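Side-chain contacts in bifunctional pinoresinol-lariciresinol reductase 1 (Thuja plicata, PDB 1QYD), which catalyses the NADPH-dependent, enantioselective reduction of pinoresinol to lariciresinol and of lariciresinol to secoisolariciresinol in lignan biosynthesis: residues 159-164 against 303-308; 169-174 against 270-275; 200-205 against 298-303. One frame throughout, in Å; residues are numbered along the deposited sequence.

Contact 1 of 3, residues 159-164 against 303-308; sequences MFAGYF and VTMDSY
The methyl of A161 sits squarely over one face of the Y308 ring, a CH-pi contact in which A161 CB is 3.5 Å from the ring centroid and 10° off its normal. M305 reaches the same methyl: its chain bends at chi2 (-49°) and again at chi3, which brings M305 CE to 3.4 Å from A161 CB. The phenol end of Y308 comes up to the backbone of G162. Although Y308 OH is 2.9 Å from G162 N, the angle is poor for a hydrogen bond; the hydroxyl is bonded instead to E197 OE1, while E197 OE2 takes a weak bond from G162 N. R311 makes a cation-pi contact with the Y308 ring. Further out, T304 caps the helix carrying M305 and Y308, with S307 N to T304 OG1 a nearly straight bond (3.3 Å, 171°). A161 is held on its side by backbone bonding to V195 of strand 191-195, and W194 of that strand also touches M305. The last helix, 305-309, is thus joined to the strand 159-160 and helix 161-164 region mainly by apolar packing on the A161 methyl, with E197 bonding Y308 OH and, weakly, G162 N.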
ATOM      1  N   MET A 159       3.192  11.961 -20.400  1.00 17.99           N
ATOM      2  CA  MET A 159       2.108  11.096 -20.808  1.00 15.18           C
ATOM      3  C   MET A 159       2.527  10.270 -21.976  1.00 13.59           C
ATOM      4  O   MET A 159       3.074  10.810 -22.940  1.00 11.91           O
ATOM      5  CB  MET A 159       0.855  11.886 -21.216  1.00 15.77           C
ATOM      6  CG  MET A 159       0.138  12.554 -20.049  1.00 13.26           C
ATOM      7  SD  MET A 159      -1.382  13.389 -20.545  1.00 21.01           S
ATOM      8  CE  MET A 159      -0.611  14.834 -21.164  1.00  7.84           C
ATOM      9  N   PHE A 160       2.278   8.955 -21.872  1.00  9.99           N
ATOM     10  CA  PHE A 160       2.573   8.095 -23.002  1.00 13.42           C
ATOM     11  C   PHE A 160       1.373   8.312 -23.909  1.00 12.34           C
ATOM     12  O   PHE A 160       0.230   8.317 -23.467  1.00 17.15           O
ATOM     13  CB  PHE A 160       2.660   6.597 -22.623  1.00 15.61           C
ATOM     14  CG  PHE A 160       3.611   6.187 -21.495  1.00 14.01           C
ATOM     15  CD1 PHE A 160       4.891   6.735 -21.374  1.00 14.59           C
ATOM     16  CD2 PHE A 160       3.158   5.269 -20.540  1.00 12.75           C
ATOM     17  CE1 PHE A 160       5.686   6.355 -20.284  1.00 22.33           C
ATOM     18  CE2 PHE A 160       3.959   4.900 -19.461  1.00  7.62           C
ATOM     19  CZ  PHE A 160       5.224   5.444 -19.328  1.00  5.78           C
ATOM     20  N   ALA A 161       1.613   8.553 -25.188  1.00 11.11           N
ATOM     21  CA  ALA A 161       0.555   8.833 -26.135  1.00  7.73           C
ATOM     22  C   ALA A 161      -0.453   7.693 -26.298  1.00 11.47           C
ATOM     23  O   ALA A 161      -1.651   7.918 -26.406  1.00 13.09           O
ATOM     24  CB  ALA A 161       1.247   9.153 -27.411  1.00  8.26           C
ATOM     25  N   GLY A 162      -0.024   6.433 -26.235  1.00 13.02           N
ATOM     26  CA  GLY A 162      -0.933   5.300 -26.279  1.00 11.86           C
ATOM     27  C   GLY A 162      -1.654   5.023 -24.976  1.00 10.86           C
ATOM     28  O   GLY A 162      -2.094   3.909 -24.722  1.00 12.69           O
ATOM     29  N   TYR A 163      -1.765   6.019 -24.119  1.00 13.44           N
ATOM     30  CA  TYR A 163      -2.470   5.881 -22.862  1.00 12.53           C
ATOM     31  C   TYR A 163      -3.379   7.082 -22.694  1.00 18.23           C
ATOM     32  O   TYR A 163      -4.410   6.977 -22.033  1.00 18.97           O
ATOM     33  CB  TYR A 163      -1.498   5.852 -21.705  1.00 12.52           C
ATOM     34  CG  TYR A 163      -1.475   4.518 -21.009  1.00 16.74           C
ATOM     35  CD1 TYR A 163      -2.549   4.119 -20.220  1.00 23.72           C
ATOM     36  CD2 TYR A 163      -0.385   3.673 -21.195  1.00 24.12           C
ATOM     37  CE1 TYR A 163      -2.531   2.860 -19.622  1.00 32.89           C
ATOM     38  CE2 TYR A 163      -0.350   2.412 -20.600  1.00 27.62           C
ATOM     39  CZ  TYR A 163      -1.428   2.027 -19.824  1.00 32.29           C
ATOM     40  OH  TYR A 163      -1.402   0.799 -19.235  1.00 32.81           O
ATOM     41  N   PHE A 164      -2.988   8.240 -23.249  1.00 18.11           N
ATOM     42  CA  PHE A 164      -3.803   9.434 -23.125  1.00 21.81           C
ATOM     43  C   PHE A 164      -4.259   9.974 -24.470  1.00 21.58           C
ATOM     44  O   PHE A 164      -5.311  10.587 -24.525  1.00 19.96           O
ATOM     45  CB  PHE A 164      -3.022  10.520 -22.299  1.00 18.56           C
ATOM     46  CG  PHE A 164      -2.959  10.149 -20.813  1.00 16.61           C
ATOM     47  CD1 PHE A 164      -1.798   9.569 -20.270  1.00 19.22           C
ATOM     48  CD2 PHE A 164      -4.094  10.279 -20.010  1.00 11.60           C
ATOM     49  CE1 PHE A 164      -1.781   9.111 -18.951  1.00  5.45           C
ATOM     50  CE2 PHE A 164      -4.077   9.820 -18.697  1.00  9.53           C
ATOM     51  CZ  PHE A 164      -2.922   9.234 -18.172  1.00  8.54           C
ATOM     52  N   VAL A 303       8.322  11.623 -32.374  1.00 29.33           N
ATOM     53  CA  VAL A 303       7.019  11.485 -32.979  1.00 27.58           C
ATOM     54  C   VAL A 303       6.064  12.486 -32.355  1.00 27.17           C
ATOM     55  O   VAL A 303       5.980  12.694 -31.140  1.00 32.93           O
ATOM     56  CB  VAL A 303       6.597  10.029 -32.770  1.00 20.36           C
ATOM     57  CG1 VAL A 303       5.136   9.778 -32.983  1.00 17.80           C
ATOM     58  CG2 VAL A 303       7.339   9.233 -33.810  1.00 28.97           C
ATOM     59  N   THR A 304       5.394  13.148 -33.292  1.00 26.75           N
ATOM     60  CA  THR A 304       4.382  14.153 -32.989  1.00 18.82           C
ATOM     61  C   THR A 304       3.041  13.434 -32.814  1.00 19.80           C
ATOM     62  O   THR A 304       2.895  12.268 -33.215  1.00 16.18           O
ATOM     63  CB  THR A 304       4.370  15.184 -34.149  1.00 14.91           C
ATOM     64  OG1 THR A 304       3.888  14.600 -35.358  1.00 16.13           O
ATOM     65  CG2 THR A 304       5.786  15.663 -34.403  1.00 10.85           C
ATOM     66  N   MET A 305       2.050  14.079 -32.172  1.00 16.43           N
ATOM     67  CA  MET A 305       0.750  13.442 -31.981  1.00 11.82           C
ATOM     68  C   MET A 305      -0.099  13.336 -33.258  1.00 10.15           C
ATOM     69  O   MET A 305      -1.143  12.714 -33.312  1.00  7.59           O
ATOM     70  CB  MET A 305       0.018  14.209 -30.911  1.00 11.27           C
ATOM     71  CG  MET A 305       0.863  14.294 -29.672  1.00 15.87           C
ATOM     72  SD  MET A 305       1.464  12.635 -29.309  1.00 17.60           S
ATOM     73  CE  MET A 305      -0.051  12.109 -28.610  1.00 21.80           C
ATOM     74  N   ASP A 306       0.370  13.958 -34.323  1.00 10.44           N
ATOM     75  CA  ASP A 306      -0.164  13.929 -35.659  1.00 10.41           C
ATOM     76  C   ASP A 306       0.320  12.613 -36.204  1.00 11.19           C
ATOM     77  O   ASP A 306      -0.474  11.766 -36.578  1.00 17.61           O
ATOM     78  CB  ASP A 306       0.405  15.116 -36.439  1.00 14.84           C
ATOM     79  CG  ASP A 306      -0.079  16.485 -35.940  1.00 22.23           C
ATOM     80  OD1 ASP A 306       0.317  16.935 -34.857  1.00 21.74           O
ATOM     81  OD2 ASP A 306      -0.892  17.101 -36.637  1.00 30.06           O
ATOM     82  N   SER A 307       1.619  12.367 -36.204  1.00 13.31           N
ATOM     83  CA  SER A 307       2.135  11.110 -36.698  1.00 17.09           C
ATOM     84  C   SER A 307       1.796   9.891 -35.830  1.00 12.34           C
ATOM     85  O   SER A 307       1.630   8.786 -36.354  1.00 12.70           O
ATOM     86  CB  SER A 307       3.616  11.339 -36.868  1.00 16.58           C
ATOM     87  OG  SER A 307       3.773  12.474 -37.724  1.00 20.86           O
ATOM     88  N   TYR A 308       1.649  10.074 -34.512  1.00 10.05           N
ATOM     89  CA  TYR A 308       1.184   9.024 -33.614  1.00  8.31           C
ATOM     90  C   TYR A 308      -0.310   8.764 -33.832  1.00  8.51           C
ATOM     91  O   TYR A 308      -0.720   7.606 -33.945  1.00  6.33           O
ATOM     92  CB  TYR A 308       1.413   9.417 -32.160  1.00  8.95           C
ATOM     93  CG  TYR A 308       1.237   8.254 -31.183  1.00 14.25           C
ATOM     94  CD1 TYR A 308       2.341   7.483 -30.865  1.00  7.57           C
ATOM     95  CD2 TYR A 308      -0.003   7.932 -30.612  1.00 22.21           C
ATOM     96  CE1 TYR A 308       2.237   6.404 -30.002  1.00 11.73           C
ATOM     97  CE2 TYR A 308      -0.114   6.843 -29.730  1.00 23.43           C
ATOM     98  CZ  TYR A 308       1.019   6.086 -29.437  1.00 21.00           C
ATOM     99  OH  TYR A 308       0.959   5.003 -28.579  1.00 27.63           O
TER

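Contact 2 of 3, residues 169-174 against 270-275; sequences AQLDGH and CHLYQI
L171 meets the Y273 ring at its edge, near the ring plane, with L171 CD2 4.1 Å from Y273 OH and 4.3 Å from Y273 CE2. The two side chains run at about a right angle to each other. F277 also meets the Y273 ring, the two planes inclined at about 40°, and L255 of helix 252-258 adds a further apolar neighbour. Within the loop, the H174 imidazole, just after the turn that carries L171, has D172 OD2 over the centre of one face, 3.4 Å above the plane.

L272 carries the rest of the contact. With CG anti to the backbone N (chi1 -178°), its side chain extends from the first residue of the short helix 272-275 toward the loop, where L272 CD2 lies 3.8 Å from L171 CD2. Its other branch faces A169, L272 CD1 being 4.0 Å from A169 O; that carbonyl is hydrogen-bonded to Y185 OH. F164 touches L272 as well.

Residues Q170 to G173 form a type I turn, closed by G173 N to Q170 O. D172, within this turn, also starts an Asx turn, its OD1 accepting from H174 N (3.2 Å), which meets it from above the carboxylate plane. On the helical side, H271, a probable substrate-binding residue, immediately precedes the helix, and its O accepts from both Q274 N and I275 N. Because no hydrogen bond crosses between the segments, the loop lies against the helix start by van der Waals packing of two leucines, an alanine and a tyrosine edge.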
ATOM      1  N   ALA A 169      -7.962  10.910 -23.570  1.00 19.07           N
ATOM      2  CA  ALA A 169      -7.976  11.049 -22.122  1.00 15.74           C
ATOM      3  C   ALA A 169      -9.313  10.790 -21.420  1.00 18.03           C
ATOM      4  O   ALA A 169      -9.636  11.363 -20.368  1.00 14.90           O
ATOM      5  CB  ALA A 169      -7.458  12.438 -21.766  1.00 15.74           C
ATOM      6  N   GLN A 170     -10.085   9.822 -21.947  1.00 19.07           N
ATOM      7  CA  GLN A 170     -11.416   9.601 -21.417  1.00 18.85           C
ATOM      8  C   GLN A 170     -11.599   8.583 -20.326  1.00 21.05           C
ATOM      9  O   GLN A 170     -11.088   7.460 -20.327  1.00 28.05           O
ATOM     10  CB  GLN A 170     -12.339   9.281 -22.564  1.00 19.24           C
ATOM     11  CG  GLN A 170     -13.160  10.556 -22.817  1.00 25.32           C
ATOM     12  CD  GLN A 170     -12.768  11.405 -24.013  1.00 17.61           C
ATOM     13  OE1 GLN A 170     -12.436  12.582 -23.933  1.00 25.51           O
ATOM     14  NE2 GLN A 170     -12.849  10.832 -25.192  1.00 21.82           N
ATOM     15  N   LEU A 171     -12.409   9.091 -19.400  1.00 23.03           N
ATOM     16  CA  LEU A 171     -12.802   8.491 -18.130  1.00 23.67           C
ATOM     17  C   LEU A 171     -13.323   7.075 -18.180  1.00 24.18           C
ATOM     18  O   LEU A 171     -13.701   6.544 -17.127  1.00 25.72           O
ATOM     19  CB  LEU A 171     -13.922   9.312 -17.417  1.00 28.59           C
ATOM     20  CG  LEU A 171     -13.867  10.785 -16.991  1.00 26.34           C
ATOM     21  CD1 LEU A 171     -15.079  11.120 -16.159  1.00 24.25           C
ATOM     22  CD2 LEU A 171     -12.651  11.042 -16.142  1.00 31.12           C
ATOM     23  N   ASP A 172     -13.406   6.509 -19.395  1.00 25.84           N
ATOM     24  CA  ASP A 172     -13.993   5.195 -19.621  1.00 29.93           C
ATOM     25  C   ASP A 172     -13.004   4.064 -19.809  1.00 30.86           C
ATOM     26  O   ASP A 172     -13.366   2.884 -19.712  1.00 33.55           O
ATOM     27  CB  ASP A 172     -14.959   5.237 -20.840  1.00 23.49           C
ATOM     28  CG  ASP A 172     -14.446   5.650 -22.209  1.00 24.59           C
ATOM     29  OD1 ASP A 172     -13.253   5.810 -22.431  1.00 32.14           O
ATOM     30  OD2 ASP A 172     -15.274   5.817 -23.089  1.00 30.60           O
ATOM     31  N   GLY A 173     -11.755   4.450 -20.078  1.00 29.04           N
ATOM     32  CA  GLY A 173     -10.684   3.485 -20.170  1.00 27.22           C
ATOM     33  C   GLY A 173     -10.546   2.844 -21.524  1.00 26.81           C
ATOM     34  O   GLY A 173      -9.675   1.999 -21.673  1.00 34.32           O
ATOM     35  N   HIS A 174     -11.344   3.193 -22.534  1.00 23.34           N
ATOM     36  CA  HIS A 174     -11.186   2.633 -23.864  1.00 18.66           C
ATOM     37  C   HIS A 174      -9.870   3.177 -24.387  1.00 12.96           C
ATOM     38  O   HIS A 174      -9.545   4.313 -24.095  1.00 14.10           O
ATOM     39  CB  HIS A 174     -12.358   3.068 -24.791  1.00 26.00           C
ATOM     40  CG  HIS A 174     -13.789   2.728 -24.340  1.00 34.38           C
ATOM     41  ND1 HIS A 174     -14.269   2.446 -23.115  1.00 38.66           N
ATOM     42  CD2 HIS A 174     -14.871   2.712 -25.197  1.00 34.71           C
ATOM     43  CE1 HIS A 174     -15.572   2.274 -23.209  1.00 34.99           C
ATOM     44  NE2 HIS A 174     -15.929   2.437 -24.463  1.00 40.28           N
ATOM     45  N   CYS A 270      -7.633  12.369 -10.528  1.00 31.92           N
ATOM     46  CA  CYS A 270      -6.737  13.042  -9.572  1.00 34.18           C
ATOM     47  C   CYS A 270      -5.337  12.517  -9.722  1.00 35.18           C
ATOM     48  O   CYS A 270      -4.663  11.967  -8.851  1.00 42.45           O
ATOM     49  CB  CYS A 270      -7.123  12.896  -8.067  1.00 31.23           C
ATOM     50  SG  CYS A 270      -6.929  11.335  -7.180  1.00 24.49           S
ATOM     51  N   HIS A 271      -4.962  12.815 -10.954  1.00 33.33           N
ATOM     52  CA  HIS A 271      -3.727  12.448 -11.614  1.00 32.55           C
ATOM     53  C   HIS A 271      -4.137  13.015 -12.948  1.00 30.09           C
ATOM     54  O   HIS A 271      -3.584  13.994 -13.418  1.00 30.00           O
ATOM     55  CB  HIS A 271      -3.600  10.919 -11.560  1.00 36.05           C
ATOM     56  CG  HIS A 271      -2.955  10.173 -12.706  1.00 38.86           C
ATOM     57  ND1 HIS A 271      -3.482   9.096 -13.270  1.00 42.13           N
ATOM     58  CD2 HIS A 271      -1.756  10.454 -13.306  1.00 44.24           C
ATOM     59  CE1 HIS A 271      -2.632   8.716 -14.192  1.00 47.55           C
ATOM     60  NE2 HIS A 271      -1.596   9.531 -14.213  1.00 46.39           N
ATOM     61  N   LEU A 272      -5.206  12.475 -13.515  1.00 28.40           N
ATOM     62  CA  LEU A 272      -5.830  13.026 -14.698  1.00 23.61           C
ATOM     63  C   LEU A 272      -6.366  14.409 -14.368  1.00 22.86           C
ATOM     64  O   LEU A 272      -6.611  15.240 -15.239  1.00 25.82           O
ATOM     65  CB  LEU A 272      -6.927  12.099 -15.073  1.00 19.53           C
ATOM     66  CG  LEU A 272      -7.760  12.326 -16.278  1.00 11.57           C
ATOM     67  CD1 LEU A 272      -6.951  12.183 -17.536  1.00  9.26           C
ATOM     68  CD2 LEU A 272      -8.851  11.283 -16.257  1.00 14.01           C
ATOM     69  N   TYR A 273      -6.571  14.627 -13.071  1.00 22.14           N
ATOM     70  CA  TYR A 273      -7.004  15.896 -12.561  1.00 24.31           C
ATOM     71  C   TYR A 273      -5.796  16.748 -12.169  1.00 22.30           C
ATOM     72  O   TYR A 273      -5.920  17.961 -12.045  1.00 24.73           O
ATOM     73  CB  TYR A 273      -7.984  15.604 -11.402  1.00 31.35           C
ATOM     74  CG  TYR A 273      -9.377  15.116 -11.892  1.00 44.99           C
ATOM     75  CD1 TYR A 273     -10.529  15.862 -11.586  1.00 47.94           C
ATOM     76  CD2 TYR A 273      -9.542  13.972 -12.695  1.00 49.52           C
ATOM     77  CE1 TYR A 273     -11.796  15.493 -12.060  1.00 48.89           C
ATOM     78  CE2 TYR A 273     -10.807  13.595 -13.180  1.00 49.74           C
ATOM     79  CZ  TYR A 273     -11.929  14.361 -12.861  1.00 51.02           C
ATOM     80  OH  TYR A 273     -13.181  14.018 -13.358  1.00 57.24           O
ATOM     81  N   GLN A 274      -4.586  16.196 -12.016  1.00 18.44           N
ATOM     82  CA  GLN A 274      -3.383  16.988 -11.783  1.00  9.92           C
ATOM     83  C   GLN A 274      -2.818  17.366 -13.141  1.00 13.71           C
ATOM     84  O   GLN A 274      -2.261  18.445 -13.272  1.00 16.56           O
ATOM     85  CB  GLN A 274      -2.322  16.199 -11.055  1.00 11.59           C
ATOM     86  CG  GLN A 274      -2.769  15.313  -9.895  1.00 14.39           C
ATOM     87  CD  GLN A 274      -3.185  15.944  -8.574  1.00 17.52           C
ATOM     88  OE1 GLN A 274      -2.815  17.060  -8.191  1.00 28.15           O
ATOM     89  NE2 GLN A 274      -3.956  15.181  -7.808  1.00 19.61           N
ATOM     90  N   ILE A 275      -2.896  16.480 -14.154  1.00 18.36           N
ATOM     91  CA  ILE A 275      -2.552  16.720 -15.568  1.00 19.01           C
ATOM     92  C   ILE A 275      -3.393  17.858 -16.248  1.00 21.64           C
ATOM     93  O   ILE A 275      -2.861  18.855 -16.763  1.00 17.89           O
ATOM     94  CB  ILE A 275      -2.748  15.392 -16.392  1.00 10.70           C
ATOM     95  CG1 ILE A 275      -1.837  14.308 -15.933  1.00 15.30           C
ATOM     96  CG2 ILE A 275      -2.373  15.595 -17.841  1.00 10.50           C
ATOM     97  CD1 ILE A 275      -2.160  12.979 -16.654  1.00 14.71           C
TER

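Contact 3 of 3, residues 200-205 against 298-303; sequences VGTYTI and PEVKYV
Y203 and V300 point past each other from opposing sides, their side chains running antiparallel, so that the outer part of the phenol lies alongside the branched end of the valine. Y203 CE2 is 3.3 Å from V300 CB, and V300 CG1 sits 3.5 Å from Y203 CZ. The valine approaches the ring obliquely, and its CG2 branch also comes within 3.6 Å of Y203 CE2.

T202, one residue earlier on helix 197-207, passes V300 in the same antiparallel sense. Its methyl is placed by chi1 of -60°, which sets CG2 anti to the backbone N and lets T202 CG2 meet V300 CG1 at 3.7 Å. The hydroxyl takes the other branch and is hydrogen-bonded to D198 O one turn back, so the threonine pairs its polar atom with its own helix and offers carbon to the valine. Beyond V300, the Y203 hydroxyl reaches the edge of the Y302 ring, with Y203 OH 4.1 Å from Y302 CD1 and near the ring plane. Y203 and Y302 both touch T294 of helix 293-296, which brings a third element to this group.

Polar links flank the apolar patch: E299 forms a salt bridge with K206, and V303 N bonds to D199 OD1. Residues 299-303 are therefore laid along helix 197-207 through carbon contacts in the middle, with the E299-K206 salt bridge at one end and the backbone-to-carboxylate hydrogen bond from V303 to D199 at the other.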
ATOM      1  N   VAL A 200      10.440   7.613 -25.396  1.00 13.38           N
ATOM      2  CA  VAL A 200      10.823   7.482 -23.970  1.00 11.36           C
ATOM      3  C   VAL A 200      11.945   6.445 -23.696  1.00 11.31           C
ATOM      4  O   VAL A 200      12.822   6.642 -22.865  1.00 14.94           O
ATOM      5  CB  VAL A 200       9.565   7.110 -23.155  1.00 10.17           C
ATOM      6  CG1 VAL A 200       9.893   6.929 -21.674  1.00 13.42           C
ATOM      7  CG2 VAL A 200       8.536   8.199 -23.333  1.00  7.43           C
ATOM      8  N   GLY A 201      11.953   5.314 -24.393  1.00  8.83           N
ATOM      9  CA  GLY A 201      12.968   4.310 -24.269  1.00  2.00           C
ATOM     10  C   GLY A 201      14.216   4.843 -24.890  1.00  5.26           C
ATOM     11  O   GLY A 201      15.237   4.809 -24.231  1.00 13.91           O
ATOM     12  N   THR A 202      14.158   5.370 -26.111  1.00  8.81           N
ATOM     13  CA  THR A 202      15.311   5.909 -26.831  1.00  9.47           C
ATOM     14  C   THR A 202      16.015   6.999 -26.031  1.00 16.74           C
ATOM     15  O   THR A 202      17.242   6.994 -25.944  1.00 24.04           O
ATOM     16  CB  THR A 202      14.902   6.500 -28.181  1.00  2.00           C
ATOM     17  OG1 THR A 202      14.300   5.482 -28.990  1.00 20.00           O
ATOM     18  CG2 THR A 202      16.116   7.054 -28.911  1.00  2.00           C
ATOM     19  N   TYR A 203      15.262   7.926 -25.423  1.00 14.99           N
ATOM     20  CA  TYR A 203      15.839   8.983 -24.629  1.00 14.73           C
ATOM     21  C   TYR A 203      16.377   8.496 -23.286  1.00 23.38           C
ATOM     22  O   TYR A 203      17.229   9.195 -22.714  1.00 27.58           O
ATOM     23  CB  TYR A 203      14.798  10.087 -24.374  1.00 14.82           C
ATOM     24  CG  TYR A 203      14.574  11.017 -25.552  1.00 14.51           C
ATOM     25  CD1 TYR A 203      13.270  11.289 -26.000  1.00 15.42           C
ATOM     26  CD2 TYR A 203      15.677  11.561 -26.211  1.00 16.95           C
ATOM     27  CE1 TYR A 203      13.066  12.097 -27.111  1.00  8.22           C
ATOM     28  CE2 TYR A 203      15.474  12.369 -27.320  1.00 15.03           C
ATOM     29  CZ  TYR A 203      14.175  12.624 -27.762  1.00 13.98           C
ATOM     30  OH  TYR A 203      14.017  13.386 -28.897  1.00 17.45           O
ATOM     31  N   THR A 204      15.896   7.363 -22.715  1.00 23.90           N
ATOM     32  CA  THR A 204      16.477   6.914 -21.462  1.00 21.26           C
ATOM     33  C   THR A 204      17.752   6.146 -21.749  1.00 21.49           C
ATOM     34  O   THR A 204      18.634   6.224 -20.897  1.00 25.86           O
ATOM     35  CB  THR A 204      15.567   5.991 -20.595  1.00 21.76           C
ATOM     36  OG1 THR A 204      15.258   4.861 -21.356  1.00 29.00           O
ATOM     37  CG2 THR A 204      14.273   6.618 -20.205  1.00 17.83           C
ATOM     38  N   ILE A 205      17.941   5.447 -22.887  1.00 14.53           N
ATOM     39  CA  ILE A 205      19.215   4.786 -23.092  1.00 14.07           C
ATOM     40  C   ILE A 205      20.311   5.760 -23.532  1.00 16.72           C
ATOM     41  O   ILE A 205      21.510   5.483 -23.396  1.00 19.55           O
ATOM     42  CB  ILE A 205      18.985   3.609 -24.079  1.00  5.01           C
ATOM     43  CG1 ILE A 205      18.547   2.445 -23.239  1.00  4.14           C
ATOM     44  CG2 ILE A 205      20.216   3.081 -24.764  1.00  2.00           C
ATOM     45  CD1 ILE A 205      17.096   2.563 -22.748  1.00 19.27           C
ATOM     46  N   PRO A 298      19.405  16.217 -29.803  1.00 19.93           N
ATOM     47  CA  PRO A 298      18.683  16.898 -30.861  1.00 27.54           C
ATOM     48  C   PRO A 298      18.504  15.982 -32.071  1.00 31.47           C
ATOM     49  O   PRO A 298      17.479  16.001 -32.749  1.00 37.45           O
ATOM     50  CB  PRO A 298      19.533  18.123 -31.081  1.00 26.19           C
ATOM     51  CG  PRO A 298      20.937  17.596 -30.949  1.00 21.82           C
ATOM     52  CD  PRO A 298      20.748  16.766 -29.702  1.00 19.96           C
ATOM     53  N   GLU A 299      19.495  15.116 -32.284  1.00 33.51           N
ATOM     54  CA  GLU A 299      19.514  14.098 -33.319  1.00 30.37           C
ATOM     55  C   GLU A 299      18.388  13.073 -33.240  1.00 29.33           C
ATOM     56  O   GLU A 299      17.905  12.579 -34.266  1.00 33.03           O
ATOM     57  CB  GLU A 299      20.874  13.435 -33.239  1.00 29.95           C
ATOM     58  CG  GLU A 299      21.491  13.231 -31.827  1.00 29.08           C
ATOM     59  CD  GLU A 299      21.014  12.032 -31.028  1.00 26.99           C
ATOM     60  OE1 GLU A 299      21.216  12.009 -29.816  1.00 26.28           O
ATOM     61  OE2 GLU A 299      20.459  11.119 -31.625  1.00 27.22           O
ATOM     62  N   VAL A 300      17.940  12.769 -32.018  1.00 23.53           N
ATOM     63  CA  VAL A 300      16.845  11.856 -31.843  1.00 22.53           C
ATOM     64  C   VAL A 300      15.615  12.503 -32.442  1.00 31.15           C
ATOM     65  O   VAL A 300      15.413  13.720 -32.445  1.00 32.32           O
ATOM     66  CB  VAL A 300      16.579  11.562 -30.371  1.00 23.56           C
ATOM     67  CG1 VAL A 300      15.541  10.463 -30.194  1.00 24.23           C
ATOM     68  CG2 VAL A 300      17.829  11.042 -29.734  1.00 26.77           C
ATOM     69  N   LYS A 301      14.883  11.530 -32.993  1.00 38.35           N
ATOM     70  CA  LYS A 301      13.617  11.562 -33.728  1.00 38.72           C
ATOM     71  C   LYS A 301      12.299  11.478 -32.920  1.00 39.26           C
ATOM     72  O   LYS A 301      11.846  10.364 -32.575  1.00 43.82           O
ATOM     73  CB  LYS A 301      13.702  10.407 -34.775  1.00 43.22           C
ATOM     74  CG  LYS A 301      14.029   8.927 -34.344  1.00 38.64           C
ATOM     75  CD  LYS A 301      15.472   8.464 -34.658  1.00 35.38           C
ATOM     76  CE  LYS A 301      16.515   8.899 -33.643  1.00 34.14           C
ATOM     77  NZ  LYS A 301      17.873   8.853 -34.160  1.00 31.74           N
ATOM     78  N   TYR A 302      11.639  12.605 -32.573  1.00 35.13           N
ATOM     79  CA  TYR A 302      10.399  12.437 -31.834  1.00 32.08           C
ATOM     80  C   TYR A 302       9.194  12.547 -32.734  1.00 31.44           C
ATOM     81  O   TYR A 302       9.098  13.314 -33.695  1.00 30.73           O
ATOM     82  CB  TYR A 302      10.240  13.449 -30.662  1.00 28.69           C
ATOM     83  CG  TYR A 302      10.164  14.919 -30.994  1.00 31.20           C
ATOM     84  CD1 TYR A 302      11.345  15.657 -31.055  1.00 26.42           C
ATOM     85  CD2 TYR A 302       8.924  15.519 -31.277  1.00 35.32           C
ATOM     86  CE1 TYR A 302      11.294  17.006 -31.410  1.00 29.98           C
ATOM     87  CE2 TYR A 302       8.873  16.872 -31.640  1.00 35.18           C
ATOM     88  CZ  TYR A 302      10.064  17.609 -31.706  1.00 36.26           C
ATOM     89  OH  TYR A 302      10.044  18.944 -32.089  1.00 41.96           O
ATOM     90  N   VAL A 303       8.322  11.623 -32.374  1.00 29.33           N
ATOM     91  CA  VAL A 303       7.019  11.485 -32.979  1.00 27.58           C
ATOM     92  C   VAL A 303       6.064  12.486 -32.355  1.00 27.17           C
ATOM     93  O   VAL A 303       5.980  12.694 -31.140  1.00 32.93           O
ATOM     94  CB  VAL A 303       6.597  10.029 -32.770  1.00 20.36           C
ATOM     95  CG1 VAL A 303       5.136   9.778 -32.983  1.00 17.80           C
ATOM     96  CG2 VAL A 303       7.339   9.233 -33.810  1.00 28.97           C
TER

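In the fold
Contacts 1 and 3 share V303, so the chain that passes helix 197-207 in contact 3 runs straight on into helix 305-309 of contact 1; their centres are 14 Å apart. Contact 2 touches contact 1 directly, 15 Å between centres: M159 SD packs 3.6 Å from I275 CG2, and F164 CE2 lies 3.9 Å from L272 CD1. F164 also touches the ring of H271, the probable substrate-binding residue. Contacts 2 and 3 do not meet, their nearest atoms being about 13 Å apart. Toward the inferred NADP(+) site, the side chain of Y203 in contact 3 is about 9 Å from that of I16.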